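Local coordinates for protein glyceraldehyde-3-phosphate dehydrogenase (Sulfolobus solfataricus, PDB 1B7G) that oxidises and phosphorylates glyceraldehyde 3-phosphate to 1,3-bisphosphoglycerate in glycolysis, using either NADP or NAD with a marked preference for NADP, at residues A[71-84]-A[93-107]. The protein carries 1 engineered substitution. Residues are numbered along the deposited sequence; the frame is centred on the assembly and turned at random.
Sequences VEDLIKTSDIVVDT and YKPIYLQLQRNAIFQ. Unlike the reference sequence in segment 71-84: Glu72 (reference Asp), Asp73 (reference Tyr).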
ATOM      1  N   VAL A  71       6.857 -16.134  26.258  1.00 41.86           N
ATOM      2  CA  VAL A  71       7.968 -15.506  25.523  1.00 36.75           C
ATOM      3  C   VAL A  71       9.262 -16.213  25.855  1.00 32.39           C
ATOM      4  O   VAL A  71      10.091 -16.511  24.982  1.00 37.26           O
ATOM      5  CB  VAL A  71       8.051 -13.994  25.829  1.00 40.50           C
ATOM      6  CG1 VAL A  71       9.166 -13.355  25.007  1.00 35.61           C
ATOM      7  CG2 VAL A  71       6.724 -13.330  25.523  1.00 34.80           C
ATOM      8  N   GLU A  72       9.431 -16.601  27.120  1.00 33.02           N
ATOM      9  CA  GLU A  72      10.579 -17.362  27.562  1.00 37.04           C
ATOM     10  C   GLU A  72      10.737 -18.664  26.783  1.00 36.68           C
ATOM     11  O   GLU A  72      11.855 -19.059  26.434  1.00 35.39           O
ATOM     12  CB  GLU A  72      10.512 -17.684  29.052  1.00 45.91           C
ATOM     13  CG  GLU A  72      10.856 -16.512  29.958  1.00 61.10           C
ATOM     14  CD  GLU A  72       9.716 -15.522  30.089  1.00 69.39           C
ATOM     15  OE1 GLU A  72       8.625 -15.777  29.541  1.00 68.80           O
ATOM     16  OE2 GLU A  72       9.931 -14.483  30.760  1.00 80.80           O
ATOM     17  N   ASP A  73       9.632 -19.357  26.539  1.00 38.68           N
ATOM     18  CA  ASP A  73       9.681 -20.581  25.752  1.00 35.42           C
ATOM     19  C   ASP A  73      10.302 -20.295  24.386  1.00 39.01           C
ATOM     20  O   ASP A  73      11.266 -20.981  24.002  1.00 36.76           O
ATOM     21  CB  ASP A  73       8.284 -21.168  25.543  1.00 39.05           C
ATOM     22  CG  ASP A  73       7.775 -21.824  26.833  1.00 32.32           C
ATOM     23  OD1 ASP A  73       8.615 -22.238  27.642  1.00 36.14           O
ATOM     24  OD2 ASP A  73       6.555 -21.851  27.007  1.00 37.65           O
ATOM     25  N   LEU A  74       9.742 -19.276  23.726  1.00 36.83           N
ATOM     26  CA  LEU A  74      10.170 -18.867  22.388  1.00 34.11           C
ATOM     27  C   LEU A  74      11.653 -18.552  22.419  1.00 29.21           C
ATOM     28  O   LEU A  74      12.425 -19.016  21.593  1.00 34.36           O
ATOM     29  CB  LEU A  74       9.370 -17.651  21.879  1.00 39.64           C
ATOM     30  CG  LEU A  74       9.901 -16.952  20.624  1.00 39.57           C
ATOM     31  CD1 LEU A  74       9.888 -17.874  19.409  1.00 38.05           C
ATOM     32  CD2 LEU A  74       9.107 -15.686  20.274  1.00 33.76           C
ATOM     33  N   ILE A  75      12.050 -17.835  23.482  1.00 34.18           N
ATOM     34  CA  ILE A  75      13.436 -17.474  23.687  1.00 37.99           C
ATOM     35  C   ILE A  75      14.320 -18.696  23.825  1.00 38.49           C
ATOM     36  O   ILE A  75      15.330 -18.832  23.124  1.00 34.51           O
ATOM     37  CB  ILE A  75      13.591 -16.512  24.902  1.00 30.16           C
ATOM     38  CG1 ILE A  75      12.870 -15.201  24.587  1.00 35.50           C
ATOM     39  CG2 ILE A  75      15.083 -16.249  25.103  1.00 36.96           C
ATOM     40  CD1 ILE A  75      12.491 -14.355  25.780  1.00 39.75           C
ATOM     41  N   LYS A  76      13.919 -19.623  24.707  1.00 41.41           N
ATOM     42  CA  LYS A  76      14.654 -20.859  24.939  1.00 41.44           C
ATOM     43  C   LYS A  76      14.824 -21.685  23.670  1.00 38.63           C
ATOM     44  O   LYS A  76      15.922 -22.205  23.382  1.00 38.59           O
ATOM     45  CB  LYS A  76      13.981 -21.694  26.045  1.00 47.79           C
ATOM     46  CG  LYS A  76      14.247 -21.271  27.466  1.00 46.31           C
ATOM     47  CD  LYS A  76      13.377 -21.901  28.540  1.00 57.05           C
ATOM     48  CE  LYS A  76      12.244 -21.017  29.007  1.00 58.12           C
ATOM     49  NZ  LYS A  76      11.432 -21.586  30.118  1.00 67.16           N
ATOM     50  N   THR A  77      13.796 -21.760  22.847  1.00 32.61           N
ATOM     51  CA  THR A  77      13.835 -22.491  21.583  1.00 33.41           C
ATOM     52  C   THR A  77      14.678 -21.874  20.500  1.00 42.62           C
ATOM     53  O   THR A  77      15.161 -22.572  19.578  1.00 38.56           O
ATOM     54  CB  THR A  77      12.383 -22.609  21.039  1.00 44.73           C
ATOM     55  OG1 THR A  77      11.566 -23.139  22.070  1.00 45.92           O
ATOM     56  CG2 THR A  77      12.291 -23.487  19.808  1.00 52.73           C
ATOM     57  N   SER A  78      14.899 -20.548  20.514  1.00 36.67           N
ATOM     58  CA  SER A  78      15.690 -19.980  19.413  1.00 33.60           C
ATOM     59  C   SER A  78      17.165 -20.088  19.717  1.00 33.08           C
ATOM     60  O   SER A  78      17.576 -20.407  20.849  1.00 35.95           O
ATOM     61  CB  SER A  78      15.266 -18.493  19.271  1.00 29.66           C
ATOM     62  OG  SER A  78      15.614 -17.817  20.478  1.00 30.61           O
ATOM     63  N   ASP A  79      17.989 -19.934  18.714  1.00 30.98           N
ATOM     64  CA  ASP A  79      19.403 -19.712  18.773  1.00 28.57           C
ATOM     65  C   ASP A  79      19.682 -18.188  18.917  1.00 36.23           C
ATOM     66  O   ASP A  79      20.807 -17.825  19.275  1.00 34.97           O
ATOM     67  CB  ASP A  79      20.040 -20.154  17.453  1.00 28.27           C
ATOM     68  CG  ASP A  79      19.892 -21.665  17.245  1.00 43.52           C
ATOM     69  OD1 ASP A  79      19.991 -22.410  18.244  1.00 38.92           O
ATOM     70  OD2 ASP A  79      19.678 -22.091  16.099  1.00 33.16           O
ATOM     71  N   ILE A  80      18.737 -17.327  18.542  1.00 33.81           N
ATOM     72  CA  ILE A  80      18.935 -15.858  18.609  1.00 32.37           C
ATOM     73  C   ILE A  80      17.595 -15.138  18.499  1.00 34.92           C
ATOM     74  O   ILE A  80      16.677 -15.570  17.785  1.00 32.82           O
ATOM     75  CB  ILE A  80      19.848 -15.347  17.490  1.00 30.69           C
ATOM     76  CG1 ILE A  80      20.100 -13.819  17.543  1.00 34.44           C
ATOM     77  CG2 ILE A  80      19.220 -15.671  16.126  1.00 29.22           C
ATOM     78  CD1 ILE A  80      21.340 -13.413  16.707  1.00 21.43           C
ATOM     79  N   VAL A  81      17.435 -14.030  19.244  1.00 30.48           N
ATOM     80  CA  VAL A  81      16.161 -13.329  19.219  1.00 30.18           C
ATOM     81  C   VAL A  81      16.293 -11.953  18.522  1.00 33.94           C
ATOM     82  O   VAL A  81      17.294 -11.277  18.806  1.00 32.78           O
ATOM     83  CB  VAL A  81      15.660 -13.053  20.645  1.00 31.76           C
ATOM     84  CG1 VAL A  81      14.276 -12.400  20.611  1.00 30.18           C
ATOM     85  CG2 VAL A  81      15.620 -14.327  21.493  1.00 33.54           C
ATOM     86  N   VAL A  82      15.388 -11.631  17.627  1.00 28.02           N
ATOM     87  CA  VAL A  82      15.256 -10.304  17.037  1.00 32.05           C
ATOM     88  C   VAL A  82      14.184  -9.546  17.864  1.00 28.59           C
ATOM     89  O   VAL A  82      12.991  -9.850  17.828  1.00 29.66           O
ATOM     90  CB  VAL A  82      14.856 -10.205  15.574  1.00 31.70           C
ATOM     91  CG1 VAL A  82      14.839  -8.728  15.120  1.00 33.07           C
ATOM     92  CG2 VAL A  82      15.837 -10.946  14.662  1.00 30.76           C
ATOM     93  N   ASP A  83      14.657  -8.630  18.698  1.00 24.20           N
ATOM     94  CA  ASP A  83      13.745  -7.881  19.567  1.00 22.47           C
ATOM     95  C   ASP A  83      13.254  -6.643  18.818  1.00 30.83           C
ATOM     96  O   ASP A  83      14.072  -5.795  18.458  1.00 28.25           O
ATOM     97  CB  ASP A  83      14.431  -7.507  20.877  1.00 33.86           C
ATOM     98  CG  ASP A  83      13.530  -6.784  21.859  1.00 36.20           C
ATOM     99  OD1 ASP A  83      12.839  -5.808  21.494  1.00 31.89           O
ATOM    100  OD2 ASP A  83      13.534  -7.173  23.046  1.00 31.14           O
ATOM    101  N   THR A  84      11.956  -6.605  18.595  1.00 31.21           N
ATOM    102  CA  THR A  84      11.313  -5.501  17.880  1.00 33.55           C
ATOM    103  C   THR A  84      10.154  -4.957  18.697  1.00 26.69           C
ATOM    104  O   THR A  84       9.117  -4.556  18.165  1.00 32.51           O
ATOM    105  CB  THR A  84      10.823  -5.903  16.487  1.00 28.96           C
ATOM    106  OG1 THR A  84       9.874  -6.966  16.569  1.00 33.12           O
ATOM    107  CG2 THR A  84      11.953  -6.340  15.578  1.00 33.60           C
ATOM    108  N   TYR A  93      13.539  -6.808  28.323  1.00 38.76           N
ATOM    109  CA  TYR A  93      13.868  -8.178  27.974  1.00 40.77           C
ATOM    110  C   TYR A  93      15.363  -8.474  28.036  1.00 42.79           C
ATOM    111  O   TYR A  93      15.743  -9.642  28.195  1.00 44.46           O
ATOM    112  CB  TYR A  93      13.319  -8.578  26.608  1.00 39.38           C
ATOM    113  CG  TYR A  93      11.864  -8.966  26.652  1.00 38.77           C
ATOM    114  CD1 TYR A  93      11.497 -10.256  27.043  1.00 40.87           C
ATOM    115  CD2 TYR A  93      10.870  -8.072  26.300  1.00 35.94           C
ATOM    116  CE1 TYR A  93      10.164 -10.621  27.101  1.00 40.89           C
ATOM    117  CE2 TYR A  93       9.538  -8.426  26.355  1.00 41.79           C
ATOM    118  CZ  TYR A  93       9.196  -9.708  26.756  1.00 41.92           C
ATOM    119  OH  TYR A  93       7.875 -10.063  26.787  1.00 41.89           O
ATOM    120  N   LYS A  94      16.237  -7.456  28.024  1.00 38.36           N
ATOM    121  CA  LYS A  94      17.673  -7.742  28.064  1.00 40.83           C
ATOM    122  C   LYS A  94      18.106  -8.710  29.150  1.00 37.96           C
ATOM    123  O   LYS A  94      18.776  -9.719  28.877  1.00 40.61           O
ATOM    124  CB  LYS A  94      18.470  -6.438  28.007  1.00 33.66           C
ATOM    125  CG  LYS A  94      19.973  -6.605  28.145  1.00 33.12           C
ATOM    126  CD  LYS A  94      20.547  -7.451  27.028  1.00 35.37           C
ATOM    127  CE  LYS A  94      22.040  -7.688  27.236  1.00 35.91           C
ATOM    128  NZ  LYS A  94      22.808  -6.445  27.431  1.00 35.30           N
ATOM    129  N   PRO A  95      17.762  -8.539  30.407  1.00 42.28           N
ATOM    130  CA  PRO A  95      18.115  -9.477  31.465  1.00 43.03           C
ATOM    131  C   PRO A  95      17.567 -10.880  31.225  1.00 45.13           C
ATOM    132  O   PRO A  95      18.246 -11.871  31.539  1.00 48.07           O
ATOM    133  CB  PRO A  95      17.546  -8.861  32.728  1.00 41.04           C
ATOM    134  CG  PRO A  95      16.547  -7.848  32.289  1.00 41.67           C
ATOM    135  CD  PRO A  95      17.000  -7.368  30.936  1.00 42.92           C
ATOM    136  N   ILE A  96      16.379 -11.028  30.658  1.00 42.82           N
ATOM    137  CA  ILE A  96      15.829 -12.354  30.337  1.00 46.87           C
ATOM    138  C   ILE A  96      16.639 -13.077  29.286  1.00 47.21           C
ATOM    139  O   ILE A  96      17.068 -14.234  29.463  1.00 42.32           O
ATOM    140  CB  ILE A  96      14.347 -12.211  29.954  1.00 50.22           C
ATOM    141  CG1 ILE A  96      13.583 -11.666  31.168  1.00 49.42           C
ATOM    142  CG2 ILE A  96      13.749 -13.529  29.506  1.00 37.59           C
ATOM    143  CD1 ILE A  96      12.265 -11.018  30.884  1.00 65.23           C
ATOM    144  N   TYR A  97      17.023 -12.406  28.190  1.00 43.89           N
ATOM    145  CA  TYR A  97      17.895 -13.049  27.203  1.00 44.41           C
ATOM    146  C   TYR A  97      19.239 -13.452  27.823  1.00 41.32           C
ATOM    147  O   TYR A  97      19.855 -14.452  27.445  1.00 40.07           O
ATOM    148  CB  TYR A  97      18.136 -12.171  25.990  1.00 41.88           C
ATOM    149  CG  TYR A  97      16.931 -11.560  25.319  1.00 39.41           C
ATOM    150  CD1 TYR A  97      15.741 -12.247  25.154  1.00 39.12           C
ATOM    151  CD2 TYR A  97      17.015 -10.261  24.815  1.00 35.91           C
ATOM    152  CE1 TYR A  97      14.652 -11.677  24.518  1.00 38.90           C
ATOM    153  CE2 TYR A  97      15.935  -9.684  24.160  1.00 36.37           C
ATOM    154  CZ  TYR A  97      14.757 -10.382  24.018  1.00 38.62           C
ATOM    155  OH  TYR A  97      13.671  -9.803  23.413  1.00 29.82           O
ATOM    156  N   LEU A  98      19.764 -12.650  28.752  1.00 42.48           N
ATOM    157  CA  LEU A  98      21.042 -12.981  29.367  1.00 43.48           C
ATOM    158  C   LEU A  98      20.952 -14.236  30.244  1.00 43.32           C
ATOM    159  O   LEU A  98      21.874 -15.071  30.255  1.00 40.42           O
ATOM    160  CB  LEU A  98      21.538 -11.840  30.260  1.00 45.84           C
ATOM    161  CG  LEU A  98      22.303 -10.728  29.547  1.00 49.65           C
ATOM    162  CD1 LEU A  98      22.359  -9.492  30.437  1.00 47.15           C
ATOM    163  CD2 LEU A  98      23.674 -11.218  29.135  1.00 52.05           C
ATOM    164  N   GLN A  99      19.889 -14.292  31.030  1.00 39.13           N
ATOM    165  CA  GLN A  99      19.700 -15.412  31.963  1.00 49.08           C
ATOM    166  C   GLN A  99      19.361 -16.691  31.207  1.00 48.34           C
ATOM    167  O   GLN A  99      19.765 -17.792  31.585  1.00 47.14           O
ATOM    168  CB  GLN A  99      18.624 -15.096  33.001  1.00 46.66           C
ATOM    169  CG  GLN A  99      17.209 -15.173  32.460  1.00 70.01           C
ATOM    170  CD  GLN A  99      16.168 -15.392  33.537  1.00 78.63           C
ATOM    171  OE1 GLN A  99      15.663 -14.432  34.132  1.00 83.53           O
ATOM    172  NE2 GLN A  99      15.836 -16.659  33.786  1.00 79.33           N
ATOM    173  N   LEU A 100      18.692 -16.531  30.068  1.00 45.00           N
ATOM    174  CA  LEU A 100      18.355 -17.652  29.206  1.00 44.50           C
ATOM    175  C   LEU A 100      19.433 -17.861  28.156  1.00 42.86           C
ATOM    176  O   LEU A 100      19.298 -18.688  27.261  1.00 43.58           O
ATOM    177  CB  LEU A 100      16.972 -17.502  28.597  1.00 35.59           C
ATOM    178  CG  LEU A 100      15.806 -17.389  29.590  1.00 42.05           C
ATOM    179  CD1 LEU A 100      14.508 -17.096  28.866  1.00 43.15           C
ATOM    180  CD2 LEU A 100      15.704 -18.695  30.383  1.00 46.44           C
ATOM    181  N   GLN A 101      20.552 -17.170  28.315  1.00 38.30           N
ATOM    182  CA  GLN A 101      21.720 -17.309  27.471  1.00 37.19           C
ATOM    183  C   GLN A 101      21.454 -17.295  25.984  1.00 41.73           C
ATOM    184  O   GLN A 101      21.942 -18.128  25.213  1.00 40.60           O
ATOM    185  CB  GLN A 101      22.489 -18.578  27.913  1.00 55.47           C
ATOM    186  CG  GLN A 101      22.900 -18.532  29.388  1.00 56.63           C
ATOM    187  CD  GLN A 101      23.415 -19.876  29.878  1.00 67.81           C
ATOM    188  OE1 GLN A 101      23.828 -20.720  29.068  1.00 65.26           O
ATOM    189  NE2 GLN A 101      23.394 -20.095  31.187  1.00 68.88           N
ATOM    190  N   ARG A 102      20.730 -16.263  25.477  1.00 40.23           N
ATOM    191  CA  ARG A 102      20.464 -16.191  24.035  1.00 37.04           C
ATOM    192  C   ARG A 102      20.919 -14.847  23.459  1.00 39.30           C
ATOM    193  O   ARG A 102      20.641 -13.831  24.080  1.00 33.22           O
ATOM    194  CB  ARG A 102      18.967 -16.376  23.783  1.00 39.92           C
ATOM    195  CG  ARG A 102      18.451 -17.766  24.157  1.00 48.78           C
ATOM    196  CD  ARG A 102      18.915 -18.821  23.168  1.00 46.73           C
ATOM    197  NE  ARG A 102      18.384 -20.142  23.461  1.00 50.64           N
ATOM    198  CZ  ARG A 102      18.988 -21.093  24.167  1.00 52.07           C
ATOM    199  NH1 ARG A 102      20.194 -20.918  24.687  1.00 51.82           N
ATOM    200  NH2 ARG A 102      18.375 -22.260  24.353  1.00 58.67           N
ATOM    201  N   ASN A 103      21.615 -14.868  22.324  1.00 36.93           N
ATOM    202  CA  ASN A 103      22.050 -13.668  21.630  1.00 35.95           C
ATOM    203  C   ASN A 103      20.793 -12.876  21.208  1.00 38.69           C
ATOM    204  O   ASN A 103      19.732 -13.489  21.069  1.00 30.25           O
ATOM    205  CB  ASN A 103      22.860 -14.004  20.386  1.00 29.61           C
ATOM    206  CG  ASN A 103      24.281 -14.458  20.636  1.00 34.06           C
ATOM    207  OD1 ASN A 103      24.684 -14.695  21.772  1.00 33.30           O
ATOM    208  ND2 ASN A 103      25.092 -14.564  19.588  1.00 30.10           N
ATOM    209  N   ALA A 104      20.933 -11.543  21.085  1.00 34.52           N
ATOM    210  CA  ALA A 104      19.773 -10.740  20.696  1.00 34.68           C
ATOM    211  C   ALA A 104      20.114  -9.481  19.880  1.00 30.93           C
ATOM    212  O   ALA A 104      21.144  -8.858  20.087  1.00 28.39           O
ATOM    213  CB  ALA A 104      18.951 -10.360  21.885  1.00 25.18           C
ATOM    214  N   ILE A 105      19.201  -9.149  18.969  1.00 28.31           N
ATOM    215  CA  ILE A 105      19.330  -7.963  18.115  1.00 33.26           C
ATOM    216  C   ILE A 105      18.285  -6.934  18.573  1.00 36.31           C
ATOM    217  O   ILE A 105      17.089  -7.309  18.628  1.00 31.86           O
ATOM    218  CB  ILE A 105      19.031  -8.270  16.644  1.00 27.01           C
ATOM    219  CG1 ILE A 105      19.739  -9.528  16.099  1.00 22.22           C
ATOM    220  CG2 ILE A 105      19.391  -7.069  15.772  1.00 25.41           C
ATOM    221  CD1 ILE A 105      21.242  -9.477  16.194  1.00 20.14           C
ATOM    222  N   PHE A 106      18.702  -5.703  18.893  1.00 32.72           N
ATOM    223  CA  PHE A 106      17.670  -4.740  19.350  1.00 26.09           C
ATOM    224  C   PHE A 106      17.460  -3.619  18.344  1.00 23.65           C
ATOM    225  O   PHE A 106      18.262  -3.442  17.428  1.00 25.47           O
ATOM    226  CB  PHE A 106      17.954  -4.179  20.717  1.00 29.32           C
ATOM    227  CG  PHE A 106      18.100  -5.081  21.893  1.00 28.66           C
ATOM    228  CD1 PHE A 106      19.336  -5.666  22.176  1.00 32.93           C
ATOM    229  CD2 PHE A 106      17.061  -5.339  22.752  1.00 24.47           C
ATOM    230  CE1 PHE A 106      19.493  -6.464  23.280  1.00 26.54           C
ATOM    231  CE2 PHE A 106      17.194  -6.170  23.836  1.00 30.33           C
ATOM    232  CZ  PHE A 106      18.438  -6.713  24.111  1.00 24.77           C
ATOM    233  N   GLN A 107      16.354  -2.877  18.479  1.00 28.44           N
ATOM    234  CA  GLN A 107      16.044  -1.808  17.527  1.00 22.89           C
ATOM    235  C   GLN A 107      16.562  -0.468  18.010  1.00 27.19           C
ATOM    236  O   GLN A 107      16.860  -0.317  19.197  1.00 27.10           O
ATOM    237  CB  GLN A 107      14.558  -1.783  17.172  1.00 23.59           C
ATOM    238  CG  GLN A 107      14.100  -3.169  16.632  1.00 27.93           C
ATOM    239  CD  GLN A 107      15.058  -3.760  15.640  1.00 32.52           C
ATOM    240  OE1 GLN A 107      15.400  -3.131  14.638  1.00 26.65           O
ATOM    241  NE2 GLN A 107      15.538  -5.001  15.886  1.00 26.60           N
TER
HETATM  242  O   HOH W   1      22.481 -17.476  21.360  1.00 43.30           O
HETATM  243  O   HOH W   2      14.493  -3.512  20.701  1.00 31.24           O
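Arg102 reaches across to the C-terminal end of helix 71-77, where its NH2 donates to Lys76 O at 2.6 Å. The bond is nearly straight (164° at the hydrogen), and the acceptor lies at the guanidinium edge, in its plane, offering a lone pair. NE adds weak bonds to Ile75 O and the same Lys76 O. A bend at chi2 (-73°) turns the chain over this helix end, its CG resting on Ile75 CG2. A leucine in place of Arg102 would probably leave Lys76 O without its charged donor and the helix end less firmly tied to segment 93-107. The other branch of Ile75 comes in at the edge of the Tyr97 ring, CD1 lying 3.7 Å from Tyr97 CE1, while Leu100 CD1 packs on Ile75 CG2 and Glu72 CG. Beyond this apolar patch the Tyr97 hydroxyl donates to Asp83 OD2 at 2.7 Å, on the anti side and 33° out of the carboxylate plane; it also bonds Asn7, and Thr85 holds OD1 of Asp83. Strand 80-83, helix 89-99 and strand 103-106 form a beta-alpha-beta unit of the Rossmann-type nucleotide-binding domain. Its two strands run nearly parallel, joined by Val81 N to Asn103 O, Ile105 N to Val81 O (2.9 Å) and Asp83 N to Ile105 O (2.8 Å). At their C-terminal ends, Gln107 NE2 donates to Asp83 O at 3.1 Å from above the carbonyl plane and also bonds Asn308. Thr84 OG1 bonds Gly8 O in what is probably the glycine-rich turn of the Rossmann fold, near Ile12, a probable NAD-binding residue.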